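Local coordinates for protein 6-phospho-alpha-glucosidase (Merdibacter massiliensis, PDB 6VC6) that probably hydrolyses 6-phosphorylated alpha-glucosides such as maltose 6'-phosphate, using bound NAD and a manganese ion as family 4 glycosidases do, at residues S179-L184 and L230-E235; W188-P193 and Y208-G213; G202-V207 and D257-T262. All coordinates share one frame; numbering follows the deposited sequence.

Interaction 1. Residues S179-L184 and L230-E235; sequences SVSRLL and LPQDAE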
ATOM      1  N   SER A 179     -15.417   4.865   4.452  1.00 41.97           N
ATOM      2  CA  SER A 179     -16.346   5.595   3.596  1.00 43.22           C
ATOM      3  C   SER A 179     -17.764   5.058   3.743  1.00 48.71           C
ATOM      4  O   SER A 179     -18.732   5.827   3.714  1.00 46.92           O
ATOM      5  CB  SER A 179     -15.892   5.516   2.140  1.00 45.42           C
ATOM      6  OG  SER A 179     -14.650   6.174   1.956  1.00 48.74           O
ATOM      7  N   VAL A 180     -17.904   3.741   3.898  1.00 44.49           N
ATOM      8  CA  VAL A 180     -19.222   3.147   4.102  1.00 40.22           C
ATOM      9  C   VAL A 180     -19.812   3.605   5.431  1.00 45.91           C
ATOM     10  O   VAL A 180     -21.018   3.859   5.536  1.00 43.73           O
ATOM     11  CB  VAL A 180     -19.128   1.612   4.016  1.00 42.40           C
ATOM     12  CG1 VAL A 180     -20.356   0.960   4.633  1.00 36.39           C
ATOM     13  CG2 VAL A 180     -18.953   1.172   2.570  1.00 40.20           C
ATOM     14  N   SER A 181     -18.973   3.730   6.462  1.00 40.99           N
ATOM     15  CA  SER A 181     -19.460   4.182   7.761  1.00 45.32           C
ATOM     16  C   SER A 181     -20.013   5.599   7.690  1.00 50.82           C
ATOM     17  O   SER A 181     -20.989   5.919   8.378  1.00 50.92           O
ATOM     18  CB  SER A 181     -18.342   4.098   8.798  1.00 44.30           C
ATOM     19  OG  SER A 181     -17.392   5.132   8.612  1.00 49.31           O
ATOM     20  N   ARG A 182     -19.405   6.460   6.870  1.00 49.39           N
ATOM     21  CA  ARG A 182     -19.955   7.794   6.664  1.00 49.43           C
ATOM     22  C   ARG A 182     -21.259   7.730   5.878  1.00 50.65           C
ATOM     23  O   ARG A 182     -22.194   8.494   6.148  1.00 54.49           O
ATOM     24  CB  ARG A 182     -18.932   8.675   5.947  1.00 50.15           C
ATOM     25  CG  ARG A 182     -19.444  10.053   5.565  1.00 52.75           C
ATOM     26  CD  ARG A 182     -18.293  10.989   5.241  1.00 51.15           C
ATOM     27  NE  ARG A 182     -18.748  12.223   4.610  1.00 49.52           N
ATOM     28  CZ  ARG A 182     -18.013  13.326   4.511  1.00 54.50           C
ATOM     29  NH1 ARG A 182     -16.783  13.350   5.006  1.00 55.27           N
ATOM     30  NH2 ARG A 182     -18.507  14.405   3.920  1.00 55.41           N
ATOM     31  N   LEU A 183     -21.333   6.825   4.899  1.00 47.87           N
ATOM     32  CA  LEU A 183     -22.573   6.592   4.166  1.00 45.78           C
ATOM     33  C   LEU A 183     -23.718   6.259   5.113  1.00 54.13           C
ATOM     34  O   LEU A 183     -24.825   6.795   4.990  1.00 49.88           O
ATOM     35  CB  LEU A 183     -22.376   5.448   3.174  1.00 47.56           C
ATOM     36  CG  LEU A 183     -22.135   5.694   1.688  1.00 58.17           C
ATOM     37  CD1 LEU A 183     -22.478   4.421   0.944  1.00 63.78           C
ATOM     38  CD2 LEU A 183     -22.955   6.861   1.174  1.00 52.86           C
ATOM     39  N   LEU A 184     -23.462   5.368   6.069  1.00 45.92           N
ATOM     40  CA  LEU A 184     -24.497   4.791   6.913  1.00 50.17           C
ATOM     41  C   LEU A 184     -24.613   5.471   8.270  1.00 51.08           C
ATOM     42  O   LEU A 184     -25.503   5.115   9.048  1.00 56.85           O
ATOM     43  CB  LEU A 184     -24.230   3.293   7.112  1.00 58.45           C
ATOM     44  CG  LEU A 184     -24.739   2.277   6.080  1.00 55.62           C
ATOM     45  CD1 LEU A 184     -24.648   2.799   4.652  1.00 54.58           C
ATOM     46  CD2 LEU A 184     -23.974   0.970   6.217  1.00 49.97           C
ATOM     47  N   LEU A 230     -18.585   9.092  -1.065  1.00 45.80           N
ATOM     48  CA  LEU A 230     -17.552  10.028  -0.661  1.00 50.25           C
ATOM     49  C   LEU A 230     -16.535   9.344   0.245  1.00 50.34           C
ATOM     50  O   LEU A 230     -16.891   8.446   1.016  1.00 51.41           O
ATOM     51  CB  LEU A 230     -18.148  11.229   0.084  1.00 51.46           C
ATOM     52  CG  LEU A 230     -18.949  12.256  -0.717  1.00 53.52           C
ATOM     53  CD1 LEU A 230     -19.503  13.329   0.208  1.00 55.85           C
ATOM     54  CD2 LEU A 230     -18.093  12.875  -1.810  1.00 46.82           C
ATOM     55  N   PRO A 231     -15.268   9.741   0.177  1.00 45.64           N
ATOM     56  CA  PRO A 231     -14.308   9.289   1.187  1.00 46.43           C
ATOM     57  C   PRO A 231     -14.661   9.869   2.547  1.00 51.43           C
ATOM     58  O   PRO A 231     -15.302  10.917   2.651  1.00 54.34           O
ATOM     59  CB  PRO A 231     -12.966   9.827   0.677  1.00 51.32           C
ATOM     60  CG  PRO A 231     -13.328  10.974  -0.204  1.00 47.51           C
ATOM     61  CD  PRO A 231     -14.648  10.626  -0.825  1.00 47.81           C
ATOM     62  N   GLN A 232     -14.241   9.163   3.601  1.00 50.37           N
ATOM     63  CA  GLN A 232     -14.608   9.573   4.953  1.00 54.63           C
ATOM     64  C   GLN A 232     -14.043  10.946   5.297  1.00 52.95           C
ATOM     65  O   GLN A 232     -14.673  11.711   6.037  1.00 51.68           O
ATOM     66  CB  GLN A 232     -14.136   8.531   5.969  1.00 50.68           C
ATOM     67  CG  GLN A 232     -14.398   8.924   7.420  1.00 45.88           C
ATOM     68  CD  GLN A 232     -13.685   8.034   8.419  1.00 50.51           C
ATOM     69  OE1 GLN A 232     -12.460   7.914   8.398  1.00 53.29           O
ATOM     70  NE2 GLN A 232     -14.449   7.420   9.314  1.00 51.83           N
ATOM     71  N   ASP A 233     -12.869  11.280   4.766  1.00 52.85           N
ATOM     72  CA  ASP A 233     -12.237  12.578   4.975  1.00 52.38           C
ATOM     73  C   ASP A 233     -12.340  13.449   3.728  1.00 51.13           C
ATOM     74  O   ASP A 233     -11.404  14.168   3.377  1.00 55.49           O
ATOM     75  CB  ASP A 233     -10.778  12.405   5.390  1.00 54.07           C
ATOM     76  CG  ASP A 233     -10.027  11.427   4.503  1.00 55.36           C
ATOM     77  OD1 ASP A 233     -10.630  10.897   3.546  1.00 59.77           O
ATOM     78  OD2 ASP A 233      -8.827  11.191   4.761  1.00 56.44           O
ATOM     79  N   ALA A 234     -13.499  13.403   3.060  1.00 48.46           N
ATOM     80  CA  ALA A 234     -13.672  14.055   1.766  1.00 52.52           C
ATOM     81  C   ALA A 234     -13.366  15.548   1.799  1.00 53.49           C
ATOM     82  O   ALA A 234     -13.039  16.123   0.755  1.00 58.71           O
ATOM     83  CB  ALA A 234     -15.099  13.839   1.258  1.00 46.78           C
ATOM     84  N   GLU A 235     -13.460  16.186   2.966  1.00 62.05           N
ATOM     85  CA  GLU A 235     -13.227  17.624   3.037  1.00 59.72           C
ATOM     86  C   GLU A 235     -11.755  17.971   2.847  1.00 58.05           C
ATOM     87  O   GLU A 235     -11.436  19.077   2.396  1.00 60.74           O
ATOM     88  CB  GLU A 235     -13.736  18.173   4.370  1.00 60.28           C
ATOM     89  CG  GLU A 235     -15.247  18.354   4.438  1.00 54.45           C
ATOM     90  CD  GLU A 235     -15.999  17.035   4.427  1.00 63.53           C
ATOM     91  OE1 GLU A 235     -15.551  16.088   5.108  1.00 57.18           O
ATOM     92  OE2 GLU A 235     -17.037  16.945   3.738  1.00 60.87           O
TER
HETATM   93  O   HOH W   1     -17.532   8.450   9.401  1.00 51.35           O
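Ser179 meets the loop 230-235 at the point of nearest backbone approach, its CA lying 4.5 Å from the CA of Gln232. Its hydroxymethyl group packs on backbone: CB is 3.3 Å from Leu230 O, and OG is 3.2 Å from Pro231 CA. The hydroxyl itself is bonded back to Asn175 O, one turn earlier in the helix. Ser181 faces the amide of Gln232 through a water, which accepts from Gln232 NE2 at 3.3 Å and donates only weakly to Ser181 OG; the stronger partners of these two side chains belong to Arg178, whose carbonyl O takes Ser181 OG and whose NH1 binds Gln232 OE1.

Arg182 contributes the largest share of the buried surface and the direct hydrogen bonds. With CG anti to the backbone N (chi1 175°) and the chain extended as far as NE, its guanidinium is delivered across the turn to Glu235. The grip is end-on and bidentate: NH1 to OE1 of Glu235 is 3.0 Å, and NH2 to OE2 of Glu235 is 2.9 Å and nearly straight at 174°. Both oxygens use syn lone pairs, and the two planes are only 12° apart, evidence of a well-formed salt bridge. NH1 also donates to Gln232 O at 2.9 Å, approaching from above that carbonyl's plane, while Pro231 O lies over one guanidinium face. One arginine thus ties the helix both to the carbonyl of Gln232 inside the type I turn Pro231-Ala234 and to the carboxylate just after it.

Beyond the turn, Pro231 and Ala234 rest on Leu242 of helix 239-246, whereas Val180 and Leu183 pack against helix 217-227, so the C-terminal end of helix 172-184 packs on helix 217-227 and on the loop, which is itself backed by helix 239-246.

Interaction 2. Residues W188-P193 and Y208-G213; sequences WEDLDP and YDRKTG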
ATOM      1  N   TRP A 188     -17.098   2.819  11.876  1.00 49.55           N
ATOM      2  CA  TRP A 188     -16.488   1.890  10.931  1.00 52.17           C
ATOM      3  C   TRP A 188     -16.000   0.619  11.610  1.00 51.69           C
ATOM      4  O   TRP A 188     -15.864  -0.414  10.945  1.00 47.70           O
ATOM      5  CB  TRP A 188     -15.339   2.577  10.185  1.00 44.95           C
ATOM      6  CG  TRP A 188     -14.075   2.705  10.977  1.00 48.97           C
ATOM      7  CD1 TRP A 188     -13.706   3.752  11.771  1.00 52.97           C
ATOM      8  CD2 TRP A 188     -13.003   1.757  11.040  1.00 49.67           C
ATOM      9  NE1 TRP A 188     -12.474   3.511  12.330  1.00 49.57           N
ATOM     10  CE2 TRP A 188     -12.021   2.294  11.896  1.00 52.07           C
ATOM     11  CE3 TRP A 188     -12.780   0.505  10.458  1.00 50.95           C
ATOM     12  CZ2 TRP A 188     -10.835   1.622  12.184  1.00 53.49           C
ATOM     13  CZ3 TRP A 188     -11.603  -0.159  10.745  1.00 51.92           C
ATOM     14  CH2 TRP A 188     -10.646   0.399  11.601  1.00 53.47           C
ATOM     15  N   GLU A 189     -15.750   0.666  12.919  1.00 51.82           N
ATOM     16  CA  GLU A 189     -15.340  -0.519  13.662  1.00 54.54           C
ATOM     17  C   GLU A 189     -16.478  -1.510  13.874  1.00 49.33           C
ATOM     18  O   GLU A 189     -16.230  -2.601  14.399  1.00 48.99           O
ATOM     19  CB  GLU A 189     -14.756  -0.106  15.014  1.00 58.05           C
ATOM     20  CG  GLU A 189     -13.334   0.425  14.943  1.00 59.03           C
ATOM     21  CD  GLU A 189     -13.241   1.887  15.338  1.00 72.25           C
ATOM     22  OE1 GLU A 189     -12.535   2.196  16.321  1.00 79.86           O
ATOM     23  OE2 GLU A 189     -13.870   2.728  14.661  1.00 74.98           O
ATOM     24  N   ASP A 190     -17.707  -1.170  13.482  1.00 45.93           N
ATOM     25  CA  ASP A 190     -18.853  -2.055  13.631  1.00 54.27           C
ATOM     26  C   ASP A 190     -19.267  -2.702  12.314  1.00 52.96           C
ATOM     27  O   ASP A 190     -20.417  -3.132  12.174  1.00 46.51           O
ATOM     28  CB  ASP A 190     -20.031  -1.292  14.238  1.00 56.44           C
ATOM     29  CG  ASP A 190     -19.763  -0.846  15.662  1.00 57.60           C
ATOM     30  OD1 ASP A 190     -20.184   0.271  16.027  1.00 65.56           O
ATOM     31  OD2 ASP A 190     -19.128  -1.615  16.416  1.00 55.42           O
ATOM     32  N   LEU A 191     -18.357  -2.776  11.347  1.00 47.50           N
ATOM     33  CA  LEU A 191     -18.618  -3.398  10.056  1.00 46.70           C
ATOM     34  C   LEU A 191     -17.738  -4.630   9.903  1.00 46.43           C
ATOM     35  O   LEU A 191     -16.524  -4.562  10.126  1.00 45.07           O
ATOM     36  CB  LEU A 191     -18.359  -2.415   8.911  1.00 41.67           C
ATOM     37  CG  LEU A 191     -19.089  -1.071   8.975  1.00 42.04           C
ATOM     38  CD1 LEU A 191     -18.478  -0.082   7.994  1.00 40.56           C
ATOM     39  CD2 LEU A 191     -20.574  -1.251   8.704  1.00 41.07           C
ATOM     40  N   ASP A 192     -18.350  -5.752   9.527  1.00 43.75           N
ATOM     41  CA  ASP A 192     -17.628  -7.004   9.320  1.00 50.71           C
ATOM     42  C   ASP A 192     -17.658  -7.368   7.843  1.00 43.61           C
ATOM     43  O   ASP A 192     -18.675  -7.882   7.350  1.00 37.46           O
ATOM     44  CB  ASP A 192     -18.237  -8.130  10.161  1.00 45.60           C
ATOM     45  CG  ASP A 192     -18.047  -7.912  11.649  1.00 53.16           C
ATOM     46  OD1 ASP A 192     -19.003  -8.162  12.412  1.00 59.48           O
ATOM     47  OD2 ASP A 192     -16.945  -7.487  12.053  1.00 60.95           O
ATOM     48  N   PRO A 193     -16.586  -7.127   7.096  1.00 41.90           N
ATOM     49  CA  PRO A 193     -16.603  -7.384   5.656  1.00 41.44           C
ATOM     50  C   PRO A 193     -16.174  -8.801   5.296  1.00 44.79           C
ATOM     51  O   PRO A 193     -15.468  -9.485   6.042  1.00 38.48           O
ATOM     52  CB  PRO A 193     -15.589  -6.364   5.121  1.00 38.88           C
ATOM     53  CG  PRO A 193     -14.588  -6.254   6.224  1.00 49.20           C
ATOM     54  CD  PRO A 193     -15.348  -6.447   7.520  1.00 43.38           C
ATOM     55  N   TYR A 208     -21.320  -6.965   6.836  1.00 45.77           N
ATOM     56  CA  TYR A 208     -22.206  -7.339   7.928  1.00 46.09           C
ATOM     57  C   TYR A 208     -22.109  -6.350   9.082  1.00 45.13           C
ATOM     58  O   TYR A 208     -21.025  -5.852   9.403  1.00 46.29           O
ATOM     59  CB  TYR A 208     -21.870  -8.742   8.436  1.00 40.40           C
ATOM     60  CG  TYR A 208     -22.153  -9.856   7.454  1.00 43.63           C
ATOM     61  CD1 TYR A 208     -21.133 -10.682   7.001  1.00 39.64           C
ATOM     62  CD2 TYR A 208     -23.441 -10.090   6.990  1.00 39.68           C
ATOM     63  CE1 TYR A 208     -21.386 -11.708   6.109  1.00 38.35           C
ATOM     64  CE2 TYR A 208     -23.704 -11.112   6.096  1.00 40.46           C
ATOM     65  CZ  TYR A 208     -22.673 -11.917   5.659  1.00 41.92           C
ATOM     66  OH  TYR A 208     -22.930 -12.935   4.770  1.00 39.71           O
ATOM     67  N   ASP A 209     -23.252  -6.075   9.706  1.00 49.67           N
ATOM     68  CA  ASP A 209     -23.261  -5.327  10.953  1.00 51.42           C
ATOM     69  C   ASP A 209     -22.687  -6.189  12.071  1.00 52.04           C
ATOM     70  O   ASP A 209     -22.960  -7.389  12.151  1.00 54.67           O
ATOM     71  CB  ASP A 209     -24.684  -4.885  11.295  1.00 49.97           C
ATOM     72  CG  ASP A 209     -24.785  -4.250  12.669  1.00 55.15           C
ATOM     73  OD1 ASP A 209     -24.185  -3.174  12.874  1.00 60.21           O
ATOM     74  OD2 ASP A 209     -25.469  -4.825  13.542  1.00 57.37           O
ATOM     75  N   ARG A 210     -21.876  -5.573  12.934  1.00 48.83           N
ATOM     76  CA  ARG A 210     -21.157  -6.317  13.964  1.00 54.18           C
ATOM     77  C   ARG A 210     -22.115  -6.966  14.957  1.00 56.53           C
ATOM     78  O   ARG A 210     -21.978  -8.151  15.282  1.00 55.78           O
ATOM     79  CB  ARG A 210     -20.178  -5.399  14.694  1.00 54.14           C
ATOM     80  CG  ARG A 210     -19.320  -6.124  15.721  1.00 51.39           C
ATOM     81  CD  ARG A 210     -18.753  -5.167  16.756  1.00 56.49           C
ATOM     82  NE  ARG A 210     -19.724  -4.160  17.173  1.00 59.31           N
ATOM     83  CZ  ARG A 210     -20.427  -4.215  18.301  1.00 63.72           C
ATOM     84  NH1 ARG A 210     -21.287  -3.250  18.593  1.00 67.05           N
ATOM     85  NH2 ARG A 210     -20.270  -5.232  19.138  1.00 63.16           N
ATOM     86  N   LYS A 211     -23.060  -6.181  15.473  1.00 56.91           N
ATOM     87  CA  LYS A 211     -23.932  -6.658  16.542  1.00 61.68           C
ATOM     88  C   LYS A 211     -24.956  -7.658  16.022  1.00 53.27           C
ATOM     89  O   LYS A 211     -25.118  -8.747  16.585  1.00 62.29           O
ATOM     90  CB  LYS A 211     -24.626  -5.476  17.216  1.00 65.13           C
ATOM     91  CG  LYS A 211     -25.070  -5.747  18.642  1.00 75.18           C
ATOM     92  CD  LYS A 211     -24.123  -6.708  19.341  1.00 71.49           C
ATOM     93  CE  LYS A 211     -24.094  -6.460  20.838  1.00 72.33           C
ATOM     94  NZ  LYS A 211     -22.837  -6.966  21.455  1.00 73.11           N
ATOM     95  N   THR A 212     -25.665  -7.293  14.954  1.00 50.54           N
ATOM     96  CA  THR A 212     -26.800  -8.074  14.479  1.00 51.56           C
ATOM     97  C   THR A 212     -26.460  -9.032  13.346  1.00 51.99           C
ATOM     98  O   THR A 212     -27.186 -10.013  13.152  1.00 43.89           O
ATOM     99  CB  THR A 212     -27.926  -7.141  14.020  1.00 55.56           C
ATOM    100  OG1 THR A 212     -27.541  -6.486  12.805  1.00 57.53           O
ATOM    101  CG2 THR A 212     -28.212  -6.093  15.087  1.00 50.16           C
ATOM    102  N   GLY A 213     -25.392  -8.778  12.594  1.00 53.90           N
ATOM    103  CA  GLY A 213     -25.027  -9.656  11.502  1.00 44.62           C
ATOM    104  C   GLY A 213     -25.816  -9.465  10.229  1.00 47.26           C
ATOM    105  O   GLY A 213     -25.643 -10.251   9.290  1.00 42.08           O
TER
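This is an antiparallel strand pairing at the open end of the beta hairpin formed by strands 191-196 and 201-209, on the protein surface. The register proves it: Asp192 and Tyr208 form a hydrogen-bonded pair, with Asp192 N to Tyr208 O at 2.7 Å and Tyr208 N to Asp192 O at 2.8 Å, and Leu191 faces Asp209 as the adjoining non-hydrogen-bonded pair. There Leu191 CA approaches Tyr208 O at 3.5 Å, a CA-H...O contact.

Past the last pair, Arg210 N still donates to Asp190 O at 2.9 Å. The Arg210 side chain then adds a salt bridge, its NE reaching Asp190 OD2 at 2.7 Å. This bond is less regular than its length suggests: the angle at hydrogen is 135°, NE comes from above the carboxylate plane, and the two planes are turned 46° apart. A bend at chi3 (41°) places NE beside Asp190 OD2. Asp192 uses OD1 differently, resting it 3.2 Å from Arg210 CA, while its OD2 has a long, weak ion pair with Arg337.

The chain turns off the strand at Asp209, whose OD2 accepts from both Thr212 N and Thr212 OG1, which arrive from opposite faces of the carboxylate. The N-H bond from three residues on is the signature of an Asx motif, here terminating a hairpin strand.

Interaction 3. Residues G202-V207 and D257-T262; sequences GWFTHV and DFLPNT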
ATOM      1  N   GLY A 202      -9.973  -5.786  -5.830  1.00 37.63           N
ATOM      2  CA  GLY A 202     -10.801  -6.651  -5.011  1.00 36.38           C
ATOM      3  C   GLY A 202     -12.230  -6.167  -4.918  1.00 41.40           C
ATOM      4  O   GLY A 202     -12.592  -5.101  -5.420  1.00 34.42           O
ATOM      5  N   TRP A 203     -13.047  -6.981  -4.249  1.00 35.72           N
ATOM      6  CA  TRP A 203     -14.469  -6.716  -4.100  1.00 35.15           C
ATOM      7  C   TRP A 203     -14.931  -7.168  -2.724  1.00 35.76           C
ATOM      8  O   TRP A 203     -14.428  -8.151  -2.173  1.00 37.25           O
ATOM      9  CB  TRP A 203     -15.296  -7.438  -5.174  1.00 36.73           C
ATOM     10  CG  TRP A 203     -15.043  -6.959  -6.569  1.00 37.87           C
ATOM     11  CD1 TRP A 203     -15.734  -5.993  -7.241  1.00 38.05           C
ATOM     12  CD2 TRP A 203     -14.032  -7.428  -7.468  1.00 42.75           C
ATOM     13  NE1 TRP A 203     -15.213  -5.830  -8.502  1.00 38.94           N
ATOM     14  CE2 TRP A 203     -14.168  -6.700  -8.667  1.00 37.13           C
ATOM     15  CE3 TRP A 203     -13.024  -8.392  -7.375  1.00 36.53           C
ATOM     16  CZ2 TRP A 203     -13.334  -6.905  -9.763  1.00 36.75           C
ATOM     17  CZ3 TRP A 203     -12.196  -8.595  -8.465  1.00 41.85           C
ATOM     18  CH2 TRP A 203     -12.356  -7.854  -9.643  1.00 30.10           C
ATOM     19  N   PHE A 204     -15.899  -6.438  -2.175  1.00 32.31           N
ATOM     20  CA  PHE A 204     -16.568  -6.820  -0.940  1.00 35.43           C
ATOM     21  C   PHE A 204     -17.857  -7.550  -1.295  1.00 35.71           C
ATOM     22  O   PHE A 204     -18.762  -6.961  -1.897  1.00 35.95           O
ATOM     23  CB  PHE A 204     -16.871  -5.596  -0.073  1.00 36.78           C
ATOM     24  CG  PHE A 204     -15.650  -4.949   0.518  1.00 33.92           C
ATOM     25  CD1 PHE A 204     -15.204  -5.305   1.779  1.00 36.59           C
ATOM     26  CD2 PHE A 204     -14.957  -3.974  -0.182  1.00 32.17           C
ATOM     27  CE1 PHE A 204     -14.083  -4.711   2.330  1.00 34.20           C
ATOM     28  CE2 PHE A 204     -13.837  -3.373   0.364  1.00 33.37           C
ATOM     29  CZ  PHE A 204     -13.400  -3.743   1.621  1.00 37.00           C
ATOM     30  N   THR A 205     -17.938  -8.830  -0.929  1.00 31.96           N
ATOM     31  CA  THR A 205     -19.131  -9.619  -1.201  1.00 36.92           C
ATOM     32  C   THR A 205     -20.196  -9.476  -0.122  1.00 38.01           C
ATOM     33  O   THR A 205     -21.378  -9.700  -0.406  1.00 37.40           O
ATOM     34  CB  THR A 205     -18.767 -11.099  -1.360  1.00 39.66           C
ATOM     35  OG1 THR A 205     -18.262 -11.605  -0.119  1.00 35.57           O
ATOM     36  CG2 THR A 205     -17.711 -11.273  -2.442  1.00 37.89           C
ATOM     37  N   HIS A 206     -19.808  -9.114   1.099  1.00 38.53           N
ATOM     38  CA  HIS A 206     -20.754  -8.870   2.176  1.00 37.40           C
ATOM     39  C   HIS A 206     -20.193  -7.789   3.087  1.00 38.22           C
ATOM     40  O   HIS A 206     -18.976  -7.656   3.238  1.00 39.82           O
ATOM     41  CB  HIS A 206     -21.041 -10.138   2.992  1.00 42.98           C
ATOM     42  CG  HIS A 206     -21.641 -11.252   2.194  1.00 40.98           C
ATOM     43  ND1 HIS A 206     -22.958 -11.253   1.788  1.00 41.91           N
ATOM     44  CD2 HIS A 206     -21.104 -12.405   1.730  1.00 37.39           C
ATOM     45  CE1 HIS A 206     -23.206 -12.357   1.105  1.00 39.86           C
ATOM     46  NE2 HIS A 206     -22.097 -13.074   1.056  1.00 44.47           N
ATOM     47  N   VAL A 207     -21.094  -7.011   3.683  1.00 40.74           N
ATOM     48  CA  VAL A 207     -20.740  -6.000   4.681  1.00 42.55           C
ATOM     49  C   VAL A 207     -21.720  -6.188   5.835  1.00 45.43           C
ATOM     50  O   VAL A 207     -22.828  -5.640   5.828  1.00 44.96           O
ATOM     51  CB  VAL A 207     -20.795  -4.572   4.130  1.00 42.53           C
ATOM     52  CG1 VAL A 207     -20.349  -3.577   5.194  1.00 40.33           C
ATOM     53  CG2 VAL A 207     -19.929  -4.440   2.883  1.00 41.58           C
ATOM     54  N   ASP A 257     -23.259  -6.507  -8.132  1.00 41.46           N
ATOM     55  CA  ASP A 257     -23.159  -7.600  -7.169  1.00 43.29           C
ATOM     56  C   ASP A 257     -22.360  -7.188  -5.936  1.00 44.06           C
ATOM     57  O   ASP A 257     -22.861  -7.252  -4.807  1.00 39.02           O
ATOM     58  CB  ASP A 257     -22.536  -8.831  -7.831  1.00 44.25           C
ATOM     59  CG  ASP A 257     -23.512  -9.564  -8.730  1.00 52.74           C
ATOM     60  OD1 ASP A 257     -24.650  -9.077  -8.897  1.00 52.57           O
ATOM     61  OD2 ASP A 257     -23.145 -10.631  -9.263  1.00 56.58           O
ATOM     62  N   PHE A 258     -21.114  -6.762  -6.130  1.00 40.86           N
ATOM     63  CA  PHE A 258     -20.187  -6.551  -5.029  1.00 40.59           C
ATOM     64  C   PHE A 258     -19.742  -5.096  -4.957  1.00 41.94           C
ATOM     65  O   PHE A 258     -19.728  -4.379  -5.962  1.00 41.53           O
ATOM     66  CB  PHE A 258     -18.956  -7.456  -5.168  1.00 39.12           C
ATOM     67  CG  PHE A 258     -19.287  -8.913  -5.346  1.00 38.29           C
ATOM     68  CD1 PHE A 258     -20.353  -9.484  -4.669  1.00 40.34           C
ATOM     69  CD2 PHE A 258     -18.531  -9.709  -6.190  1.00 39.95           C
ATOM     70  CE1 PHE A 258     -20.659 -10.822  -4.832  1.00 38.74           C
ATOM     71  CE2 PHE A 258     -18.832 -11.049  -6.356  1.00 36.78           C
ATOM     72  CZ  PHE A 258     -19.898 -11.605  -5.676  1.00 35.40           C
ATOM     73  N   LEU A 259     -19.374  -4.672  -3.750  1.00 39.85           N
ATOM     74  CA  LEU A 259     -18.820  -3.341  -3.542  1.00 40.16           C
ATOM     75  C   LEU A 259     -17.352  -3.335  -3.951  1.00 34.91           C
ATOM     76  O   LEU A 259     -16.562  -4.100  -3.388  1.00 37.82           O
ATOM     77  CB  LEU A 259     -18.968  -2.926  -2.083  1.00 39.81           C
ATOM     78  CG  LEU A 259     -18.329  -1.605  -1.650  1.00 38.73           C
ATOM     79  CD1 LEU A 259     -19.097  -0.420  -2.213  1.00 42.45           C
ATOM     80  CD2 LEU A 259     -18.257  -1.522  -0.132  1.00 41.61           C
ATOM     81  N   PRO A 260     -16.946  -2.502  -4.908  1.00 37.30           N
ATOM     82  CA  PRO A 260     -15.600  -2.625  -5.476  1.00 39.37           C
ATOM     83  C   PRO A 260     -14.542  -1.799  -4.763  1.00 38.96           C
ATOM     84  O   PRO A 260     -14.793  -0.700  -4.264  1.00 39.88           O
ATOM     85  CB  PRO A 260     -15.803  -2.113  -6.908  1.00 41.89           C
ATOM     86  CG  PRO A 260     -16.856  -1.058  -6.758  1.00 42.54           C
ATOM     87  CD  PRO A 260     -17.757  -1.498  -5.621  1.00 37.09           C
ATOM     88  N   ASN A 261     -13.338  -2.364  -4.711  1.00 37.27           N
ATOM     89  CA  ASN A 261     -12.148  -1.573  -4.431  1.00 40.57           C
ATOM     90  C   ASN A 261     -12.047  -0.459  -5.465  1.00 38.28           C
ATOM     91  O   ASN A 261     -12.246  -0.693  -6.659  1.00 36.36           O
ATOM     92  CB  ASN A 261     -10.909  -2.473  -4.473  1.00 37.22           C
ATOM     93  CG  ASN A 261      -9.655  -1.783  -3.968  1.00 37.83           C
ATOM     94  OD1 ASN A 261      -9.284  -0.709  -4.441  1.00 34.26           O
ATOM     95  ND2 ASN A 261      -8.984  -2.413  -3.009  1.00 36.04           N
ATOM     96  N   THR A 262     -11.752   0.762  -5.006  1.00 36.12           N
ATOM     97  CA  THR A 262     -11.764   1.905  -5.916  1.00 41.22           C
ATOM     98  C   THR A 262     -10.731   1.775  -7.027  1.00 39.58           C
ATOM     99  O   THR A 262     -10.851   2.457  -8.051  1.00 39.34           O
ATOM    100  CB  THR A 262     -11.535   3.211  -5.153  1.00 37.31           C
ATOM    101  OG1 THR A 262     -10.192   3.253  -4.654  1.00 42.36           O
ATOM    102  CG2 THR A 262     -12.515   3.332  -3.995  1.00 40.45           C
TER
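Strand 259-260 pairs here with strand 201-209 as the edge of a three-stranded antiparallel sheet. Phe204 and Leu259 form the hydrogen-bonded pair: Phe204 N to Leu259 O is 2.7 Å and almost straight at 176°, and Leu259 N to Phe204 O is 3.0 Å. A third bond, Asn261 N to Gly202 O at 2.9 Å, extends the pairing beyond the Trp203-Pro260 pair.

On the Phe204-Leu259 face, the two side chains run alongside each other, CB to CB at 3.9 Å, and Leu259 O lies at the edge of the Phe204 ring. These residues pack on Ile176 of helix 172-184. The other face holds Trp203, whose CD1 meets Pro260 CB at 3.9 Å with the side chains crossing at about a right angle.

Thr205 places CG2 over the centre of the Phe258 ring, 3.7 Å from the centroid and 7° off the normal, a clear CH-pi contact; chi1 of 65° sets this methyl anti to the carbonyl carbon. Thr205 and His206 together face Val194, a classic beta bulge where the strand turns a corner. At the far end, Asn261 OD1 binds N of Tyr263, which lines the sugar-phosphate pocket: a side-chain cap at the lead-in to a helix.

From the N terminus, helix 172-184 comes first, and interaction 1 closes a loop of 45 residues by joining 179-184 to 230-235. Interaction 2 is nested inside that loop, closing only the hairpin 191-209. Interaction 3 starts within the same loop, at 202-207, which also falls inside the hairpin loop closed by interaction 2, but ends beyond both at 257-262, so it crosses both others. Interactions 2 and 3 share strand 201-209 and together span the three-stranded sheet. The helix connects all three: Val180 CG1 touches Leu191 CD1, and Val180 CG2 touches Leu259 CD2. Pro193 CB, 3.5 Å from Phe204 CD1, joins interactions 2 and 3 directly.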